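Local coordinates for galactose-binding-like protein (Bacteroides thetaiotaomicron, PDB 7M1B) that is a SusE-like protein that probably binds carbohydrate, within a family thought to have some capacity to degrade it, at residues 229-234 against 256-261; 269-274 against 292-297. All blocks are in the same frame, centred on the assembly; numbering follows the deposited sequence.

How the contacts relate
Contacts 1 and 2 belong to the same galactose-binding-like domain and share strand 256-274, which supplies one segment to each. Its first part, 256-261, pairs with strand 352-362, and its later part, 269-274, with strands 341-344 and 370-380, so this long strand serves both layers of the beta-sandwich. In contact 1 a loop segment, 229-234, packs L231 and F232 against the strand; in contact 2 the core is crossed from layer to layer, to strand 292-297. The centres lie 11 Å apart and the nearest atoms about 6 Å apart, so the two do not touch. F357, which touches F260 and whose ring meets that of W292, and L374, next to F232 and S273, are neighbours of both.

Contact 1 of 2, residues 229-234 against 256-261; sequences ESLFNG and VWFTFD
F232 drives one corner of its ring into a face of F260. Its CZ lies 3.5 Å above the plane of F260, over the ring centre, and comes within 3.7 Å of F260 CD1. The centroids are 4.8 Å apart with the planes inclined at 52°, an edge-to-face pair that is tilted well away from a right-angled T. Beside it, L231 CD1 approaches F258 CZ more loosely, at 4.4 Å. Two aromatic side chains from alternate positions of strand 256-261 thus receive two consecutive side chains from 229-234.

A chi1 of -51° puts F232 CG beside its backbone N and anti to the carbonyl carbon, the position from which CZ reaches F260. L231 also supports its neighbour directly, since L231 CB sits 4.0 Å above the F232 ring plane, over the centre. Within the segment, F232 N donates to E229 O at 2.9 Å, a bond that holds the backbone carrying L231 and F232.

Further out, L374 of strand 370-380 packs on L231, F232 and F260 and exchanges a backbone hydrogen bond with L231, while F258 pairs with F357 through the backbone. The whole is buried apolar packing of a loop against a strand of the galactose-binding-like beta-sandwich.

Contact 2 of 2, residues 269-274 against 292-297; sequences SRFTSW and WEVWGR
W295 NE1 donates to E293 OE1 (2.8 Å, N-H...O angle 159°) along one side of strand 292-297, while the alternating residues W292 and V294 turn to the other side and meet F271. The carboxylate oxygen lies in the plane of the indole and is met on its anti side, with the donor 25° out of the carboxylate plane.

On the buried side, F271 reaches between the two residues with its outer rim. Its CZ points at the edge of the W292 indole, near that ring's plane, 3.7 Å from W292 NE1 and 3.8 Å from W292 CZ2. The neighbouring F271 CE1 touches V294 CG2, also at 3.8 Å. The CA atoms of F271 and V294 are 10.3 Å apart, a spacing at which side chains rather than backbones join the strands, as between the two facing sheets of a galactose-binding-like beta-sandwich. With CG1 of V294 anti to the backbone N (chi1 -177°), the touching CG2 stands beside that N.

C316 of strand 311-317 touches both F271 and W292. The W292 ring meets F357 with planes only slightly inclined and F343 edge-to-face. Just before F271, S269 and R270 both face Y377 in a classic beta bulge.

Contact 1 of 2, residues 229-234 against 256-261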
ATOM      1  N   GLU A 229      14.700 -12.372   0.819  1.00 15.58           N
ATOM      2  CA  GLU A 229      13.597 -13.308   1.043  1.00 17.67           C
ATOM      3  C   GLU A 229      13.423 -13.640   2.528  1.00 15.53           C
ATOM      4  O   GLU A 229      12.330 -14.082   2.922  1.00 17.05           O
ATOM      5  CB  GLU A 229      13.860 -14.609   0.260  1.00 19.24           C
ATOM      6  CG  GLU A 229      12.612 -15.412   0.033  1.00 23.67           C
ATOM      7  CD  GLU A 229      12.948 -16.799  -0.471  1.00 23.52           C
ATOM      8  OE1 GLU A 229      13.957 -16.943  -1.286  1.00 23.86           O
ATOM      9  OE2 GLU A 229      12.110 -17.693  -0.157  1.00 25.30           O
ATOM     10  N   SER A 230      14.389 -13.314   3.415  1.00 15.95           N
ATOM     11  CA  SER A 230      14.209 -13.419   4.849  1.00 17.26           C
ATOM     12  C   SER A 230      13.059 -12.574   5.351  1.00 15.71           C
ATOM     13  O   SER A 230      12.504 -12.839   6.431  1.00 16.05           O
ATOM     14  CB  SER A 230      15.516 -12.980   5.491  1.00 19.03           C
ATOM     15  OG  SER A 230      16.533 -13.965   5.274  1.00 19.45           O
ATOM     16  N   LEU A 231      12.647 -11.525   4.587  1.00 16.57           N
ATOM     17  CA  LEU A 231      11.508 -10.761   5.077  1.00 15.40           C
ATOM     18  C   LEU A 231      10.183 -11.513   4.992  1.00 15.59           C
ATOM     19  O   LEU A 231       9.171 -11.052   5.560  1.00 16.02           O
ATOM     20  CB  LEU A 231      11.328  -9.433   4.327  1.00 15.37           C
ATOM     21  CG  LEU A 231      12.570  -8.505   4.337  1.00 14.52           C
ATOM     22  CD1 LEU A 231      12.144  -7.204   3.596  1.00 16.94           C
ATOM     23  CD2 LEU A 231      12.951  -8.187   5.829  1.00 17.37           C
ATOM     24  N   PHE A 232      10.215 -12.710   4.392  1.00 17.31           N
ATOM     25  CA  PHE A 232       8.956 -13.426   4.178  1.00 14.41           C
ATOM     26  C   PHE A 232       9.091 -14.868   4.667  1.00 16.63           C
ATOM     27  O   PHE A 232       8.254 -15.697   4.267  1.00 19.70           O
ATOM     28  CB  PHE A 232       8.744 -13.477   2.640  1.00 18.65           C
ATOM     29  CG  PHE A 232       8.877 -12.137   1.946  1.00 16.83           C
ATOM     30  CD1 PHE A 232       8.049 -11.047   2.249  1.00 19.40           C
ATOM     31  CD2 PHE A 232       9.993 -11.915   1.088  1.00 19.54           C
ATOM     32  CE1 PHE A 232       8.196  -9.812   1.617  1.00 18.84           C
ATOM     33  CE2 PHE A 232      10.135 -10.658   0.492  1.00 21.40           C
ATOM     34  CZ  PHE A 232       9.307  -9.593   0.777  1.00 18.44           C
ATOM     35  N   ASN A 233       9.921 -15.086   5.679  1.00 15.87           N
ATOM     36  CA  ASN A 233      10.137 -16.469   6.147  1.00 16.38           C
ATOM     37  C   ASN A 233       9.307 -16.841   7.410  1.00 18.25           C
ATOM     38  O   ASN A 233       9.492 -17.920   8.000  1.00 20.84           O
ATOM     39  CB  ASN A 233      11.617 -16.743   6.335  1.00 16.82           C
ATOM     40  CG  ASN A 233      12.225 -15.922   7.437  1.00 18.36           C
ATOM     41  OD1 ASN A 233      11.521 -15.198   8.162  1.00 18.65           O
ATOM     42  ND2 ASN A 233      13.553 -15.950   7.521  1.00 19.61           N
ATOM     43  N   GLY A 234       8.547 -15.899   7.933  1.00 16.96           N
ATOM     44  CA  GLY A 234       7.684 -16.062   9.102  1.00 16.38           C
ATOM     45  C   GLY A 234       8.374 -15.696  10.416  1.00 16.02           C
ATOM     46  O   GLY A 234       7.685 -15.592  11.423  1.00 18.37           O
ATOM     47  N   VAL A 256      16.537   5.349  -2.140  1.00 19.05           N
ATOM     48  CA  VAL A 256      17.030   4.088  -2.685  1.00 19.25           C
ATOM     49  C   VAL A 256      15.876   3.098  -2.699  1.00 19.30           C
ATOM     50  O   VAL A 256      14.865   3.363  -2.077  1.00 18.32           O
ATOM     51  CB  VAL A 256      18.178   3.540  -1.827  1.00 19.47           C
ATOM     52  CG1 VAL A 256      19.390   4.508  -1.815  1.00 18.86           C
ATOM     53  CG2 VAL A 256      17.742   3.193  -0.390  1.00 20.64           C
ATOM     54  N   TRP A 257      16.041   1.912  -3.318  1.00 15.57           N
ATOM     55  CA  TRP A 257      14.867   1.038  -3.407  1.00 15.45           C
ATOM     56  C   TRP A 257      15.351  -0.430  -3.522  1.00 15.50           C
ATOM     57  O   TRP A 257      16.434  -0.732  -4.079  1.00 17.30           O
ATOM     58  CB  TRP A 257      13.970   1.428  -4.621  1.00 16.75           C
ATOM     59  CG  TRP A 257      14.736   1.630  -5.901  1.00 17.77           C
ATOM     60  CD1 TRP A 257      15.102   0.696  -6.832  1.00 20.01           C
ATOM     61  CD2 TRP A 257      15.173   2.897  -6.401  1.00 18.85           C
ATOM     62  NE1 TRP A 257      15.815   1.272  -7.867  1.00 18.77           N
ATOM     63  CE2 TRP A 257      15.829   2.645  -7.641  1.00 20.26           C
ATOM     64  CE3 TRP A 257      15.087   4.219  -5.900  1.00 20.65           C
ATOM     65  CZ2 TRP A 257      16.425   3.675  -8.393  1.00 22.33           C
ATOM     66  CZ3 TRP A 257      15.670   5.234  -6.663  1.00 21.45           C
ATOM     67  CH2 TRP A 257      16.302   4.970  -7.905  1.00 22.16           C
ATOM     68  N   PHE A 258      14.453  -1.339  -3.156  1.00 17.20           N
ATOM     69  CA  PHE A 258      14.616  -2.751  -3.441  1.00 15.37           C
ATOM     70  C   PHE A 258      13.307  -3.291  -4.020  1.00 17.58           C
ATOM     71  O   PHE A 258      12.269  -2.638  -3.934  1.00 17.34           O
ATOM     72  CB  PHE A 258      15.095  -3.603  -2.250  1.00 16.80           C
ATOM     73  CG  PHE A 258      14.177  -3.570  -1.040  1.00 15.98           C
ATOM     74  CD1 PHE A 258      12.944  -4.164  -1.068  1.00 15.48           C
ATOM     75  CD2 PHE A 258      14.541  -2.923   0.131  1.00 20.11           C
ATOM     76  CE1 PHE A 258      12.102  -4.135   0.041  1.00 18.33           C
ATOM     77  CE2 PHE A 258      13.722  -2.906   1.247  1.00 18.30           C
ATOM     78  CZ  PHE A 258      12.479  -3.489   1.200  1.00 17.32           C
ATOM     79  N   THR A 259      13.425  -4.456  -4.682  1.00 16.10           N
ATOM     80  CA  THR A 259      12.369  -5.022  -5.517  1.00 16.06           C
ATOM     81  C   THR A 259      12.154  -6.477  -5.169  1.00 15.21           C
ATOM     82  O   THR A 259      13.122  -7.251  -5.068  1.00 16.94           O
ATOM     83  CB  THR A 259      12.677  -4.959  -7.042  1.00 16.57           C
ATOM     84  OG1 THR A 259      13.159  -3.639  -7.340  1.00 17.60           O
ATOM     85  CG2 THR A 259      11.480  -5.323  -7.882  1.00 16.95           C
ATOM     86  N   PHE A 260      10.863  -6.860  -5.011  1.00 15.52           N
ATOM     87  CA  PHE A 260      10.633  -8.294  -4.839  1.00 15.64           C
ATOM     88  C   PHE A 260       9.380  -8.714  -5.629  1.00 14.48           C
ATOM     89  O   PHE A 260       8.646  -7.864  -6.152  1.00 17.85           O
ATOM     90  CB  PHE A 260      10.453  -8.690  -3.360  1.00 17.54           C
ATOM     91  CG  PHE A 260       9.409  -7.966  -2.562  1.00 15.93           C
ATOM     92  CD1 PHE A 260       8.121  -8.477  -2.546  1.00 15.72           C
ATOM     93  CD2 PHE A 260       9.694  -6.779  -1.886  1.00 17.48           C
ATOM     94  CE1 PHE A 260       7.162  -7.861  -1.726  1.00 17.64           C
ATOM     95  CE2 PHE A 260       8.726  -6.157  -1.105  1.00 17.49           C
ATOM     96  CZ  PHE A 260       7.449  -6.699  -1.014  1.00 16.36           C
ATOM     97  N   ASP A 261       9.231 -10.014  -5.801  1.00 16.25           N
ATOM     98  CA  ASP A 261       8.106 -10.595  -6.545  1.00 16.82           C
ATOM     99  C   ASP A 261       7.196 -11.226  -5.489  1.00 17.34           C
ATOM    100  O   ASP A 261       7.598 -12.202  -4.808  1.00 17.41           O
ATOM    101  CB  ASP A 261       8.685 -11.596  -7.569  1.00 18.23           C
ATOM    102  CG  ASP A 261       7.674 -12.316  -8.434  1.00 19.45           C
ATOM    103  OD1 ASP A 261       6.496 -11.996  -8.278  1.00 19.01           O
ATOM    104  OD2 ASP A 261       8.082 -13.280  -9.175  1.00 22.40           O
TER

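Contact 2 of 2, residues 269-274 against 292-297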
ATOM      1  N   SER A 269      -4.679  -4.718   0.050  1.00 17.61           N
ATOM      2  CA  SER A 269      -5.389  -4.009   1.096  1.00 17.95           C
ATOM      3  C   SER A 269      -4.438  -3.278   2.033  1.00 17.54           C
ATOM      4  O   SER A 269      -4.626  -2.111   2.301  1.00 19.33           O
ATOM      5  CB  SER A 269      -6.358  -4.872   1.863  1.00 21.46           C
ATOM      6  OG  SER A 269      -5.656  -6.006   2.428  1.00 21.82           O
ATOM      7  N   ARG A 270      -3.502  -4.004   2.616  1.00 16.68           N
ATOM      8  CA  ARG A 270      -2.624  -3.417   3.629  1.00 16.86           C
ATOM      9  C   ARG A 270      -1.419  -4.338   3.828  1.00 17.67           C
ATOM     10  O   ARG A 270      -1.373  -5.437   3.250  1.00 17.19           O
ATOM     11  CB  ARG A 270      -3.456  -3.387   4.931  1.00 20.56           C
ATOM     12  CG  ARG A 270      -3.777  -4.763   5.501  1.00 18.80           C
ATOM     13  CD  ARG A 270      -4.749  -4.644   6.712  1.00 20.96           C
ATOM     14  NE  ARG A 270      -4.994  -5.951   7.342  1.00 23.63           N
ATOM     15  CZ  ARG A 270      -4.260  -6.601   8.266  1.00 21.70           C
ATOM     16  NH1 ARG A 270      -3.142  -6.095   8.772  1.00 24.04           N
ATOM     17  NH2 ARG A 270      -4.676  -7.788   8.674  1.00 27.16           N
ATOM     18  N   PHE A 271      -0.384  -3.828   4.514  1.00 16.65           N
ATOM     19  CA  PHE A 271       0.705  -4.714   4.889  1.00 16.04           C
ATOM     20  C   PHE A 271       1.162  -4.349   6.297  1.00 16.19           C
ATOM     21  O   PHE A 271       0.820  -3.292   6.834  1.00 19.37           O
ATOM     22  CB  PHE A 271       1.854  -4.606   3.857  1.00 17.14           C
ATOM     23  CG  PHE A 271       2.645  -3.311   3.852  1.00 16.32           C
ATOM     24  CD1 PHE A 271       2.162  -2.148   3.219  1.00 17.00           C
ATOM     25  CD2 PHE A 271       3.800  -3.198   4.629  1.00 19.11           C
ATOM     26  CE1 PHE A 271       2.900  -0.956   3.246  1.00 19.53           C
ATOM     27  CE2 PHE A 271       4.534  -2.010   4.647  1.00 16.72           C
ATOM     28  CZ  PHE A 271       4.056  -0.848   4.015  1.00 16.15           C
ATOM     29  N   THR A 272       1.901  -5.294   6.893  1.00 15.96           N
ATOM     30  CA  THR A 272       2.460  -5.128   8.230  1.00 19.69           C
ATOM     31  C   THR A 272       3.986  -5.226   8.092  1.00 18.17           C
ATOM     32  O   THR A 272       4.498  -6.089   7.345  1.00 17.88           O
ATOM     33  CB  THR A 272       2.025  -6.201   9.236  1.00 19.02           C
ATOM     34  OG1 THR A 272       0.599  -6.211   9.160  1.00 20.58           O
ATOM     35  CG2 THR A 272       2.470  -5.922  10.651  1.00 18.17           C
ATOM     36  N   SER A 273       4.718  -4.305   8.761  1.00 16.27           N
ATOM     37  CA  SER A 273       6.182  -4.202   8.619  1.00 17.94           C
ATOM     38  C   SER A 273       6.784  -4.334  10.017  1.00 18.10           C
ATOM     39  O   SER A 273       6.286  -3.744  11.000  1.00 20.71           O
ATOM     40  CB  SER A 273       6.518  -2.784   8.086  1.00 25.34           C
ATOM     41  OG  SER A 273       7.914  -2.698   7.965  1.00 31.66           O
ATOM     42  N   TRP A 274       7.790  -5.226  10.153  1.00 16.33           N
ATOM     43  CA  TRP A 274       8.561  -5.300  11.382  1.00 14.73           C
ATOM     44  C   TRP A 274      10.002  -4.888  11.187  1.00 14.54           C
ATOM     45  O   TRP A 274      10.626  -5.319  10.228  1.00 16.19           O
ATOM     46  CB  TRP A 274       8.614  -6.743  11.916  1.00 16.87           C
ATOM     47  CG  TRP A 274       7.297  -7.191  12.493  1.00 14.74           C
ATOM     48  CD1 TRP A 274       7.007  -7.249  13.825  1.00 19.09           C
ATOM     49  CD2 TRP A 274       6.208  -7.809  11.794  1.00 16.89           C
ATOM     50  NE1 TRP A 274       5.792  -7.869  14.018  1.00 19.24           N
ATOM     51  CE2 TRP A 274       5.279  -8.215  12.785  1.00 17.99           C
ATOM     52  CE3 TRP A 274       5.889  -8.019  10.439  1.00 17.55           C
ATOM     53  CZ2 TRP A 274       4.040  -8.812  12.458  1.00 21.25           C
ATOM     54  CZ3 TRP A 274       4.698  -8.673  10.129  1.00 17.39           C
ATOM     55  CH2 TRP A 274       3.783  -9.045  11.120  1.00 20.43           C
ATOM     56  N   TRP A 292       8.813   5.943   3.449  1.00 18.21           N
ATOM     57  CA  TRP A 292       9.040   5.311   2.160  1.00 17.16           C
ATOM     58  C   TRP A 292       7.726   5.321   1.365  1.00 16.04           C
ATOM     59  O   TRP A 292       6.636   5.609   1.887  1.00 18.92           O
ATOM     60  CB  TRP A 292       9.535   3.859   2.389  1.00 15.75           C
ATOM     61  CG  TRP A 292       8.523   2.883   2.963  1.00 17.59           C
ATOM     62  CD1 TRP A 292       7.754   1.953   2.289  1.00 16.85           C
ATOM     63  CD2 TRP A 292       8.289   2.661   4.376  1.00 15.93           C
ATOM     64  NE1 TRP A 292       6.982   1.265   3.198  1.00 19.94           N
ATOM     65  CE2 TRP A 292       7.313   1.627   4.492  1.00 17.23           C
ATOM     66  CE3 TRP A 292       8.769   3.261   5.556  1.00 17.61           C
ATOM     67  CZ2 TRP A 292       6.836   1.172   5.732  1.00 20.07           C
ATOM     68  CZ3 TRP A 292       8.283   2.822   6.783  1.00 19.57           C
ATOM     69  CH2 TRP A 292       7.348   1.759   6.875  1.00 19.98           C
ATOM     70  N   GLU A 293       7.843   4.933   0.103  1.00 18.69           N
ATOM     71  CA  GLU A 293       6.729   4.651  -0.750  1.00 18.20           C
ATOM     72  C   GLU A 293       6.760   3.193  -1.167  1.00 19.41           C
ATOM     73  O   GLU A 293       7.824   2.640  -1.365  1.00 19.63           O
ATOM     74  CB  GLU A 293       6.729   5.513  -1.995  1.00 19.97           C
ATOM     75  CG  GLU A 293       6.769   7.011  -1.619  1.00 23.87           C
ATOM     76  CD  GLU A 293       7.056   7.923  -2.790  1.00 23.58           C
ATOM     77  OE1 GLU A 293       7.566   7.418  -3.861  1.00 24.08           O
ATOM     78  OE2 GLU A 293       6.913   9.162  -2.576  1.00 30.19           O
ATOM     79  N   VAL A 294       5.562   2.637  -1.362  1.00 18.27           N
ATOM     80  CA  VAL A 294       5.450   1.306  -1.957  1.00 18.64           C
ATOM     81  C   VAL A 294       4.921   1.458  -3.376  1.00 19.84           C
ATOM     82  O   VAL A 294       3.930   2.179  -3.557  1.00 19.31           O
ATOM     83  CB  VAL A 294       4.488   0.417  -1.142  1.00 19.22           C
ATOM     84  CG1 VAL A 294       4.493  -0.978  -1.795  1.00 19.10           C
ATOM     85  CG2 VAL A 294       5.004   0.289   0.312  1.00 19.60           C
ATOM     86  N   TRP A 295       5.641   0.891  -4.361  1.00 18.39           N
ATOM     87  CA  TRP A 295       5.255   0.953  -5.760  1.00 17.44           C
ATOM     88  C   TRP A 295       5.005  -0.453  -6.255  1.00 16.02           C
ATOM     89  O   TRP A 295       5.523  -1.449  -5.687  1.00 16.88           O
ATOM     90  CB  TRP A 295       6.441   1.568  -6.547  1.00 18.09           C
ATOM     91  CG  TRP A 295       6.599   3.056  -6.307  1.00 18.35           C
ATOM     92  CD1 TRP A 295       7.001   3.697  -5.150  1.00 18.77           C
ATOM     93  CD2 TRP A 295       6.298   4.109  -7.262  1.00 19.60           C
ATOM     94  NE1 TRP A 295       7.023   5.053  -5.340  1.00 19.53           N
ATOM     95  CE2 TRP A 295       6.643   5.330  -6.634  1.00 21.20           C
ATOM     96  CE3 TRP A 295       5.956   4.138  -8.624  1.00 20.24           C
ATOM     97  CZ2 TRP A 295       6.460   6.586  -7.268  1.00 21.72           C
ATOM     98  CZ3 TRP A 295       5.771   5.363  -9.251  1.00 21.57           C
ATOM     99  CH2 TRP A 295       6.059   6.570  -8.595  1.00 24.32           C
ATOM    100  N   GLY A 296       4.252  -0.561  -7.339  1.00 19.30           N
ATOM    101  CA  GLY A 296       4.026  -1.929  -7.837  1.00 19.25           C
ATOM    102  C   GLY A 296       3.756  -1.979  -9.339  1.00 16.49           C
ATOM    103  O   GLY A 296       3.400  -0.953  -9.949  1.00 18.10           O
ATOM    104  N   ARG A 297       3.747  -3.187  -9.925  1.00 16.64           N
ATOM    105  CA  ARG A 297       3.245  -3.420 -11.272  1.00 16.87           C
ATOM    106  C   ARG A 297       2.815  -4.874 -11.416  1.00 16.63           C
ATOM    107  O   ARG A 297       3.298  -5.769 -10.683  1.00 18.86           O
ATOM    108  CB  ARG A 297       4.348  -3.060 -12.275  1.00 18.08           C
ATOM    109  CG  ARG A 297       5.625  -3.889 -12.189  1.00 18.25           C
ATOM    110  CD  ARG A 297       6.759  -3.327 -13.064  1.00 19.88           C
ATOM    111  NE  ARG A 297       6.416  -3.353 -14.478  1.00 20.17           N
ATOM    112  CZ  ARG A 297       7.034  -2.606 -15.389  1.00 20.70           C
ATOM    113  NH1 ARG A 297       8.057  -1.824 -15.035  1.00 21.54           N
ATOM    114  NH2 ARG A 297       6.661  -2.723 -16.663  1.00 24.27           N
TER